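Local atomic coordinates of cupin 2 conserved barrel domain protein (Leptotrichia buccalis, PDB entry 3RNS), a protein that is of unknown function but belongs to the cupin superfamily, whose members fold into conserved small beta-barrels. Residues Ala52-Gly66 and Ile79-Tyr93. Residues are numbered along the deposited sequence; the frame is centred on the assembly and turned at random.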
ATOM      1  N   ALA A  52       5.071  -4.820 -18.480  1.00 65.01           N
ATOM      2  CA  ALA A  52       5.382  -3.409 -18.479  1.00 66.78           C
ATOM      3  C   ALA A  52       6.702  -3.183 -19.195  1.00 70.18           C
ATOM      4  O   ALA A  52       7.700  -3.844 -18.919  1.00 69.71           O
ATOM      5  CB  ALA A  52       5.451  -2.896 -17.089  1.00 65.93           C
ATOM      6  N   GLU A  53       6.689  -2.237 -20.134  1.00 73.60           N
ATOM      7  CA  GLU A  53       7.899  -1.853 -20.877  1.00 77.29           C
ATOM      8  C   GLU A  53       8.760  -0.931 -19.985  1.00 77.98           C
ATOM      9  O   GLU A  53       8.337  -0.560 -18.890  1.00 76.71           O
ATOM     10  CB  GLU A  53       7.573  -1.166 -22.227  1.00 79.47           C
ATOM     11  CG  GLU A  53       6.272  -1.617 -22.969  1.00 80.94           C
ATOM     12  CD  GLU A  53       6.419  -2.863 -23.853  1.00 83.47           C
ATOM     13  OE1 GLU A  53       7.295  -2.880 -24.746  1.00 85.61           O
ATOM     14  OE2 GLU A  53       5.619  -3.815 -23.671  1.00 84.22           O
ATOM     15  N   ALA A  54       9.959  -0.571 -20.455  1.00 80.58           N
ATOM     16  CA  ALA A  54      10.935   0.198 -19.645  1.00 81.45           C
ATOM     17  C   ALA A  54      10.366   1.556 -19.179  1.00 80.94           C
ATOM     18  O   ALA A  54      10.450   2.566 -19.892  1.00 82.64           O
ATOM     19  CB  ALA A  54      12.279   0.385 -20.413  1.00 83.70           C
HETATM   20  N   MSE A  55       9.819   1.549 -17.958  1.00 78.71           N
HETATM   21  CA  MSE A  55       9.028   2.652 -17.388  1.00 77.41           C
HETATM   22  C   MSE A  55       9.861   3.893 -17.099  1.00 77.27           C
HETATM   23  O   MSE A  55      11.037   3.776 -16.730  1.00 78.81           O
HETATM   24  CB  MSE A  55       8.401   2.167 -16.088  1.00 76.24           C
HETATM   25  CG  MSE A  55       7.447   0.986 -16.265  1.00 78.22           C
HETATM   26 SE   MSE A  55       5.861   1.534 -17.312  0.60 86.90          SE
HETATM   27  CE  MSE A  55       6.097   0.713 -19.083  1.00 84.66           C
ATOM     28  N   LEU A  56       9.257   5.075 -17.272  1.00 75.15           N
ATOM     29  CA  LEU A  56       9.969   6.353 -17.046  1.00 74.84           C
ATOM     30  C   LEU A  56      10.206   6.646 -15.543  1.00 71.18           C
ATOM     31  O   LEU A  56      11.113   7.415 -15.194  1.00 72.86           O
ATOM     32  CB  LEU A  56       9.244   7.543 -17.714  1.00 76.20           C
ATOM     33  CG  LEU A  56       9.871   8.195 -18.965  1.00 79.99           C
ATOM     34  CD1 LEU A  56       8.833   9.065 -19.707  1.00 80.89           C
ATOM     35  CD2 LEU A  56      11.149   9.023 -18.633  1.00 82.47           C
ATOM     36  N   GLY A  57       9.384   6.055 -14.671  1.00 65.17           N
ATOM     37  CA  GLY A  57       9.588   6.146 -13.219  1.00 61.07           C
ATOM     38  C   GLY A  57       9.531   4.801 -12.515  1.00 56.47           C
ATOM     39  O   GLY A  57       9.152   3.776 -13.118  1.00 55.62           O
ATOM     40  N   ASN A  58       9.880   4.811 -11.224  1.00 52.85           N
ATOM     41  CA  ASN A  58       9.905   3.606 -10.409  0.60 49.97           C
ATOM     42  C   ASN A  58       8.498   3.071 -10.140  1.00 47.15           C
ATOM     43  O   ASN A  58       7.513   3.831 -10.149  1.00 45.58           O
ATOM     44  CB  ASN A  58      10.628   3.862  -9.085  0.60 49.68           C
ATOM     45  CG  ASN A  58      12.026   4.461  -9.279  0.60 52.50           C
ATOM     46  OD1 ASN A  58      12.890   3.851  -9.901  0.60 50.91           O
ATOM     47  ND2 ASN A  58      12.236   5.667  -8.757  0.60 53.59           N
ATOM     48  N   ARG A  59       8.423   1.768  -9.914  1.00 44.47           N
ATOM     49  CA  ARG A  59       7.186   1.116  -9.535  1.00 42.94           C
ATOM     50  C   ARG A  59       7.435   0.294  -8.275  1.00 41.32           C
ATOM     51  O   ARG A  59       8.510  -0.322  -8.120  1.00 42.32           O
ATOM     52  CB  ARG A  59       6.717   0.180 -10.631  1.00 43.37           C
ATOM     53  CG  ARG A  59       6.445   0.834 -11.981  1.00 46.89           C
ATOM     54  CD  ARG A  59       5.074   1.476 -12.014  1.00 48.88           C
ATOM     55  NE  ARG A  59       4.771   2.148 -13.284  1.00 51.32           N
ATOM     56  CZ  ARG A  59       5.137   3.397 -13.594  1.00 55.06           C
ATOM     57  NH1 ARG A  59       5.885   4.122 -12.767  1.00 56.76           N
ATOM     58  NH2 ARG A  59       4.771   3.925 -14.753  1.00 58.28           N
ATOM     59  N   TYR A  60       6.452   0.307  -7.388  1.00 38.04           N
ATOM     60  CA  TYR A  60       6.473  -0.431  -6.152  1.00 36.41           C
ATOM     61  C   TYR A  60       5.160  -1.211  -6.079  1.00 35.23           C
ATOM     62  O   TYR A  60       4.113  -0.715  -6.496  1.00 34.48           O
ATOM     63  CB  TYR A  60       6.553   0.520  -4.949  1.00 36.42           C
ATOM     64  CG  TYR A  60       7.671   1.511  -5.069  1.00 37.32           C
ATOM     65  CD1 TYR A  60       8.910   1.233  -4.559  1.00 39.80           C
ATOM     66  CD2 TYR A  60       7.478   2.723  -5.705  1.00 37.91           C
ATOM     67  CE1 TYR A  60       9.985   2.136  -4.722  1.00 41.26           C
ATOM     68  CE2 TYR A  60       8.525   3.632  -5.863  1.00 42.31           C
ATOM     69  CZ  TYR A  60       9.776   3.324  -5.374  1.00 42.71           C
ATOM     70  OH  TYR A  60      10.810   4.236  -5.505  1.00 47.28           O
ATOM     71  N   TYR A  61       5.234  -2.414  -5.527  1.00 34.65           N
ATOM     72  CA  TYR A  61       4.125  -3.322  -5.416  1.00 33.24           C
ATOM     73  C   TYR A  61       4.028  -3.815  -4.014  1.00 33.06           C
ATOM     74  O   TYR A  61       5.067  -4.210  -3.432  1.00 33.08           O
ATOM     75  CB  TYR A  61       4.348  -4.526  -6.331  1.00 33.61           C
ATOM     76  CG  TYR A  61       4.215  -4.145  -7.785  1.00 33.94           C
ATOM     77  CD1 TYR A  61       2.968  -3.998  -8.355  1.00 34.99           C
ATOM     78  CD2 TYR A  61       5.338  -3.865  -8.569  1.00 37.03           C
ATOM     79  CE1 TYR A  61       2.804  -3.630  -9.663  1.00 35.49           C
ATOM     80  CE2 TYR A  61       5.189  -3.490  -9.894  1.00 36.95           C
ATOM     81  CZ  TYR A  61       3.912  -3.380 -10.424  1.00 37.26           C
ATOM     82  OH  TYR A  61       3.708  -2.974 -11.703  1.00 36.92           O
ATOM     83  N   TYR A  62       2.812  -3.804  -3.479  1.00 30.84           N
ATOM     84  CA  TYR A  62       2.499  -4.517  -2.228  1.00 30.05           C
ATOM     85  C   TYR A  62       1.458  -5.576  -2.547  1.00 29.26           C
ATOM     86  O   TYR A  62       0.389  -5.268  -3.117  1.00 27.89           O
ATOM     87  CB  TYR A  62       2.002  -3.538  -1.144  1.00 29.27           C
ATOM     88  CG  TYR A  62       1.566  -4.272   0.108  1.00 31.16           C
ATOM     89  CD1 TYR A  62       2.514  -4.911   0.919  1.00 34.41           C
ATOM     90  CD2 TYR A  62       0.235  -4.432   0.429  1.00 32.01           C
ATOM     91  CE1 TYR A  62       2.157  -5.631   2.012  1.00 36.46           C
ATOM     92  CE2 TYR A  62      -0.139  -5.166   1.582  1.00 36.21           C
ATOM     93  CZ  TYR A  62       0.837  -5.766   2.343  1.00 37.81           C
ATOM     94  OH  TYR A  62       0.552  -6.486   3.456  1.00 42.07           O
ATOM     95  N   CYS A  63       1.757  -6.833  -2.223  1.00 29.94           N
ATOM     96  CA  CYS A  63       0.859  -7.947  -2.532  1.00 29.81           C
ATOM     97  C   CYS A  63      -0.047  -8.222  -1.343  1.00 29.78           C
ATOM     98  O   CYS A  63       0.433  -8.476  -0.212  1.00 30.11           O
ATOM     99  CB  CYS A  63       1.676  -9.191  -2.888  1.00 30.48           C
ATOM    100  SG  CYS A  63       0.708 -10.636  -3.132  1.00 33.57           S
ATOM    101  N   PHE A  64      -1.352  -8.159  -1.576  1.00 30.13           N
ATOM    102  CA  PHE A  64      -2.320  -8.428  -0.539  1.00 30.33           C
ATOM    103  C   PHE A  64      -3.177  -9.686  -0.771  1.00 31.89           C
ATOM    104  O   PHE A  64      -4.145  -9.918  -0.048  1.00 33.74           O
ATOM    105  CB  PHE A  64      -3.156  -7.142  -0.266  1.00 29.41           C
ATOM    106  CG  PHE A  64      -4.023  -6.658  -1.416  1.00 30.23           C
ATOM    107  CD1 PHE A  64      -3.536  -5.741  -2.372  1.00 26.70           C
ATOM    108  CD2 PHE A  64      -5.369  -7.033  -1.480  1.00 30.04           C
ATOM    109  CE1 PHE A  64      -4.341  -5.305  -3.356  1.00 30.87           C
ATOM    110  CE2 PHE A  64      -6.186  -6.553  -2.466  1.00 29.57           C
ATOM    111  CZ  PHE A  64      -5.681  -5.708  -3.418  1.00 30.69           C
ATOM    112  N   ASN A  65      -2.808 -10.514  -1.740  1.00 31.97           N
ATOM    113  CA  ASN A  65      -3.490 -11.797  -1.963  1.00 33.21           C
ATOM    114  C   ASN A  65      -2.698 -12.585  -2.953  1.00 33.37           C
ATOM    115  O   ASN A  65      -2.256 -12.054  -4.001  1.00 32.50           O
ATOM    116  CB  ASN A  65      -4.917 -11.651  -2.557  1.00 33.05           C
ATOM    117  CG  ASN A  65      -5.809 -12.891  -2.289  1.00 35.48           C
ATOM    118  OD1 ASN A  65      -6.259 -13.107  -1.173  1.00 36.81           O
ATOM    119  ND2 ASN A  65      -6.106 -13.663  -3.334  1.00 36.13           N
ATOM    120  N   GLY A  66      -2.594 -13.874  -2.659  1.00 34.13           N
ATOM    121  CA  GLY A  66      -2.090 -14.824  -3.619  1.00 34.52           C
ATOM    122  C   GLY A  66      -0.598 -14.854  -3.765  1.00 35.46           C
ATOM    123  O   GLY A  66       0.152 -14.413  -2.885  1.00 33.59           O
ATOM    124  N   ILE A  79       6.763 -13.454  -5.501  1.00 47.48           N
ATOM    125  CA  ILE A  79       6.041 -12.492  -4.675  1.00 44.34           C
ATOM    126  C   ILE A  79       4.835 -13.194  -4.081  1.00 42.51           C
ATOM    127  O   ILE A  79       4.169 -13.978  -4.740  1.00 43.32           O
ATOM    128  CB  ILE A  79       5.679 -11.145  -5.436  1.00 43.97           C
ATOM    129  CG1 ILE A  79       5.231 -10.067  -4.438  1.00 43.12           C
ATOM    130  CG2 ILE A  79       4.564 -11.328  -6.480  1.00 40.83           C
ATOM    131  CD1 ILE A  79       5.117  -8.606  -5.043  1.00 42.20           C
ATOM    132  N   SER A  80       4.585 -12.914  -2.813  1.00 40.98           N
ATOM    133  CA  SER A  80       3.501 -13.531  -2.073  0.60 40.43           C
ATOM    134  C   SER A  80       2.784 -12.520  -1.196  1.00 38.57           C
ATOM    135  O   SER A  80       3.276 -11.379  -0.974  1.00 37.11           O
ATOM    136  CB  SER A  80       4.061 -14.672  -1.208  0.60 42.31           C
ATOM    137  OG  SER A  80       2.996 -15.373  -0.584  0.60 45.15           O
ATOM    138  N   ASN A  81       1.619 -12.910  -0.697  1.00 37.69           N
ATOM    139  CA  ASN A  81       0.864 -12.063   0.227  1.00 37.92           C
ATOM    140  C   ASN A  81       1.721 -11.478   1.365  1.00 36.66           C
ATOM    141  O   ASN A  81       2.404 -12.208   2.004  1.00 37.72           O
ATOM    142  CB  ASN A  81      -0.256 -12.897   0.859  1.00 38.95           C
ATOM    143  CG  ASN A  81      -1.344 -12.050   1.500  1.00 41.15           C
ATOM    144  OD1 ASN A  81      -2.304 -12.595   1.989  1.00 50.97           O
ATOM    145  ND2 ASN A  81      -1.205 -10.736   1.504  1.00 40.07           N
ATOM    146  N   GLY A  82       1.645 -10.171   1.612  1.00 34.78           N
ATOM    147  CA  GLY A  82       2.494  -9.487   2.588  1.00 33.25           C
ATOM    148  C   GLY A  82       3.805  -8.918   2.067  1.00 33.25           C
ATOM    149  O   GLY A  82       4.528  -8.201   2.786  1.00 32.57           O
ATOM    150  N   ASP A  83       4.144  -9.234   0.831  1.00 32.74           N
ATOM    151  CA  ASP A  83       5.425  -8.829   0.290  1.00 33.85           C
ATOM    152  C   ASP A  83       5.366  -7.470  -0.394  1.00 34.33           C
ATOM    153  O   ASP A  83       4.362  -7.124  -1.013  1.00 31.97           O
ATOM    154  CB  ASP A  83       5.913  -9.800  -0.738  1.00 34.71           C
ATOM    155  CG  ASP A  83       6.437 -11.096  -0.140  1.00 38.95           C
ATOM    156  OD1 ASP A  83       6.804 -11.136   1.057  1.00 39.88           O
ATOM    157  OD2 ASP A  83       6.514 -12.069  -0.918  1.00 41.15           O
ATOM    158  N   PHE A  84       6.506  -6.781  -0.337  1.00 34.51           N
ATOM    159  CA  PHE A  84       6.765  -5.536  -1.008  1.00 34.97           C
ATOM    160  C   PHE A  84       7.927  -5.719  -1.972  1.00 37.52           C
ATOM    161  O   PHE A  84       8.897  -6.430  -1.645  1.00 37.89           O
ATOM    162  CB  PHE A  84       7.135  -4.528   0.051  1.00 35.45           C
ATOM    163  CG  PHE A  84       7.295  -3.146  -0.464  1.00 36.93           C
ATOM    164  CD1 PHE A  84       8.545  -2.648  -0.780  1.00 41.37           C
ATOM    165  CD2 PHE A  84       6.192  -2.349  -0.639  1.00 41.05           C
ATOM    166  CE1 PHE A  84       8.675  -1.318  -1.234  1.00 44.35           C
ATOM    167  CE2 PHE A  84       6.314  -1.043  -1.115  1.00 43.96           C
ATOM    168  CZ  PHE A  84       7.550  -0.531  -1.395  1.00 41.73           C
ATOM    169  N   LEU A  85       7.823  -5.090  -3.144  1.00 37.83           N
ATOM    170  CA  LEU A  85       8.855  -5.115  -4.147  1.00 40.04           C
ATOM    171  C   LEU A  85       8.971  -3.764  -4.865  1.00 41.12           C
ATOM    172  O   LEU A  85       7.955  -3.178  -5.244  1.00 39.26           O
ATOM    173  CB  LEU A  85       8.516  -6.188  -5.197  1.00 41.08           C
ATOM    174  CG  LEU A  85       9.460  -6.391  -6.406  1.00 42.92           C
ATOM    175  CD1 LEU A  85      10.823  -6.891  -5.969  1.00 44.23           C
ATOM    176  CD2 LEU A  85       8.833  -7.374  -7.329  1.00 46.10           C
ATOM    177  N   GLU A  86      10.207  -3.303  -5.057  1.00 42.66           N
ATOM    178  CA  GLU A  86      10.517  -2.131  -5.856  1.00 45.65           C
ATOM    179  C   GLU A  86      11.094  -2.571  -7.189  1.00 48.02           C
ATOM    180  O   GLU A  86      11.937  -3.464  -7.243  1.00 47.62           O
ATOM    181  CB  GLU A  86      11.564  -1.231  -5.195  1.00 47.05           C
ATOM    182  CG  GLU A  86      12.158  -0.217  -6.201  1.00 51.87           C
ATOM    183  CD  GLU A  86      13.158   0.815  -5.628  1.00 56.85           C
ATOM    184  OE1 GLU A  86      13.339   0.919  -4.405  1.00 58.11           O
ATOM    185  OE2 GLU A  86      13.757   1.554  -6.449  1.00 64.52           O
ATOM    186  N   ILE A  87      10.639  -1.914  -8.256  1.00 49.55           N
ATOM    187  CA  ILE A  87      11.167  -2.101  -9.615  1.00 51.84           C
ATOM    188  C   ILE A  87      11.622  -0.733 -10.101  1.00 54.01           C
ATOM    189  O   ILE A  87      10.820   0.182 -10.278  1.00 52.93           O
ATOM    190  CB  ILE A  87      10.091  -2.707 -10.554  1.00 50.98           C
ATOM    191  CG1 ILE A  87       9.544  -4.004  -9.928  1.00 49.62           C
ATOM    192  CG2 ILE A  87      10.658  -2.951 -11.932  1.00 52.36           C
ATOM    193  CD1 ILE A  87       8.719  -4.865 -10.801  1.00 48.67           C
ATOM    194  N   THR A  88      12.932  -0.574 -10.265  1.00 57.73           N
ATOM    195  CA  THR A  88      13.491   0.718 -10.676  1.00 60.22           C
ATOM    196  C   THR A  88      13.153   1.057 -12.161  1.00 61.56           C
ATOM    197  O   THR A  88      12.863   0.177 -12.967  1.00 60.84           O
ATOM    198  CB  THR A  88      15.033   0.789 -10.371  1.00 62.51           C
ATOM    199  OG1 THR A  88      15.704  -0.327 -10.964  1.00 65.07           O
ATOM    200  CG2 THR A  88      15.283   0.741  -8.861  1.00 61.57           C
ATOM    201  N   ALA A  89      13.172   2.351 -12.478  1.00 63.30           N
ATOM    202  CA  ALA A  89      12.952   2.872 -13.831  1.00 65.19           C
ATOM    203  C   ALA A  89      13.862   2.218 -14.884  1.00 67.59           C
ATOM    204  O   ALA A  89      14.954   1.740 -14.571  1.00 67.89           O
ATOM    205  CB  ALA A  89      13.163   4.403 -13.840  1.00 66.10           C
ATOM    206  N   ASN A  90      13.365   2.199 -16.125  1.00 69.04           N
ATOM    207  CA  ASN A  90      14.107   1.710 -17.296  0.60 71.60           C
ATOM    208  C   ASN A  90      14.241   0.172 -17.336  1.00 71.16           C
ATOM    209  O   ASN A  90      15.174  -0.382 -17.951  1.00 73.42           O
ATOM    210  CB  ASN A  90      15.476   2.419 -17.409  0.60 74.52           C
ATOM    211  CG  ASN A  90      15.353   3.944 -17.360  0.60 75.22           C
ATOM    212  OD1 ASN A  90      14.537   4.532 -18.080  0.60 73.87           O
ATOM    213  ND2 ASN A  90      16.152   4.584 -16.502  0.60 74.93           N
ATOM    214  N   HIS A  91      13.285  -0.522 -16.710  1.00 68.60           N
ATOM    215  CA  HIS A  91      13.274  -1.988 -16.720  1.00 68.00           C
ATOM    216  C   HIS A  91      11.988  -2.556 -17.286  1.00 65.91           C
ATOM    217  O   HIS A  91      10.879  -2.206 -16.834  1.00 64.65           O
ATOM    218  CB  HIS A  91      13.518  -2.539 -15.319  1.00 67.42           C
ATOM    219  CG  HIS A  91      14.933  -2.376 -14.853  1.00 71.30           C
ATOM    220  ND1 HIS A  91      15.318  -1.382 -13.977  1.00 74.52           N
ATOM    221  CD2 HIS A  91      16.058  -3.065 -15.159  1.00 74.83           C
ATOM    222  CE1 HIS A  91      16.620  -1.470 -13.762  1.00 77.18           C
ATOM    223  NE2 HIS A  91      17.092  -2.484 -14.468  1.00 77.40           N
ATOM    224  N   ASN A  92      12.139  -3.421 -18.287  1.00 65.72           N
ATOM    225  CA  ASN A  92      11.048  -4.260 -18.739  1.00 63.93           C
ATOM    226  C   ASN A  92      10.810  -5.278 -17.666  1.00 61.35           C
ATOM    227  O   ASN A  92      11.769  -5.781 -17.046  1.00 62.39           O
ATOM    228  CB  ASN A  92      11.384  -5.022 -20.016  1.00 66.31           C
ATOM    229  CG  ASN A  92      11.414  -4.134 -21.228  1.00 69.96           C
ATOM    230  OD1 ASN A  92      10.444  -3.438 -21.522  1.00 73.06           O
ATOM    231  ND2 ASN A  92      12.524  -4.156 -21.948  1.00 74.81           N
ATOM    232  N   TYR A  93       9.534  -5.576 -17.443  1.00 57.52           N
ATOM    233  CA  TYR A  93       9.151  -6.660 -16.556  1.00 54.12           C
ATOM    234  C   TYR A  93       7.794  -7.237 -16.937  1.00 51.68           C
ATOM    235  O   TYR A  93       7.042  -6.668 -17.711  1.00 49.22           O
ATOM    236  CB  TYR A  93       9.188  -6.213 -15.082  1.00 53.02           C
ATOM    237  CG  TYR A  93       8.188  -5.134 -14.678  1.00 50.89           C
ATOM    238  CD1 TYR A  93       8.489  -3.784 -14.831  1.00 50.51           C
ATOM    239  CD2 TYR A  93       6.949  -5.466 -14.133  1.00 48.50           C
ATOM    240  CE1 TYR A  93       7.587  -2.804 -14.469  1.00 49.71           C
ATOM    241  CE2 TYR A  93       6.045  -4.491 -13.746  1.00 47.55           C
ATOM    242  CZ  TYR A  93       6.374  -3.160 -13.913  1.00 48.30           C
ATOM    243  OH  TYR A  93       5.477  -2.184 -13.560  1.00 49.71           O
TER
HETATM  244  O   HOH W   1       3.561   0.091 -14.742  1.00 52.32           O
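R59 and I87 exchange a pair of backbone hydrogen bonds, as do Y61 and L85, so that strands 59-65 and 83-87 run antiparallel with their axes 4.7 Å apart. A52 and Y93 form a second, separate ladder, its register shifted by one; between the two, the N90 amide bonds to M55 O, tying one loop to the other. Where the first ladder ends, the type II turn S80-D83 feeds two donors to C63 O, G82 N at 2.8 Å and N81 ND2 at 3.3 Å, both arriving from the same face of its carbonyl plane.

In the packing on one face, Y60 lies alongside E86, CE1 against CG (3.5 Å), while its CB meets F84 CZ; M155 touches both aromatics, joining this face to strand 153-160 of the other, C-terminal half of the chain. On the face bearing R59, Y61, I87 and Y93, the ring of Y93 is sandwiched: A52 CB makes a CH-pi contact 3.6 Å from its centroid, and I87 CD1 sits over the opposite face. With CG between the backbone N and the carbonyl carbon (chi1 65°), the ring reaches toward Y61.

The side-chain hydroxyls meet there. Y93 OH lies 2.7 Å from Y61 OH, in the plane of the Y61 ring, and a water links it to R59 NE; E105 is a further partner of Y61 OH, and E108 O holds R59 NH1. A phenylalanine in place of Y93 would probably keep the sandwich but cost Y61 OH one partner, leaving it to E105, and break the water link to R59. Apolar packing thus holds the ring while its hydroxyl joins a polar network, consistent with the interior of a cupin-type barrel.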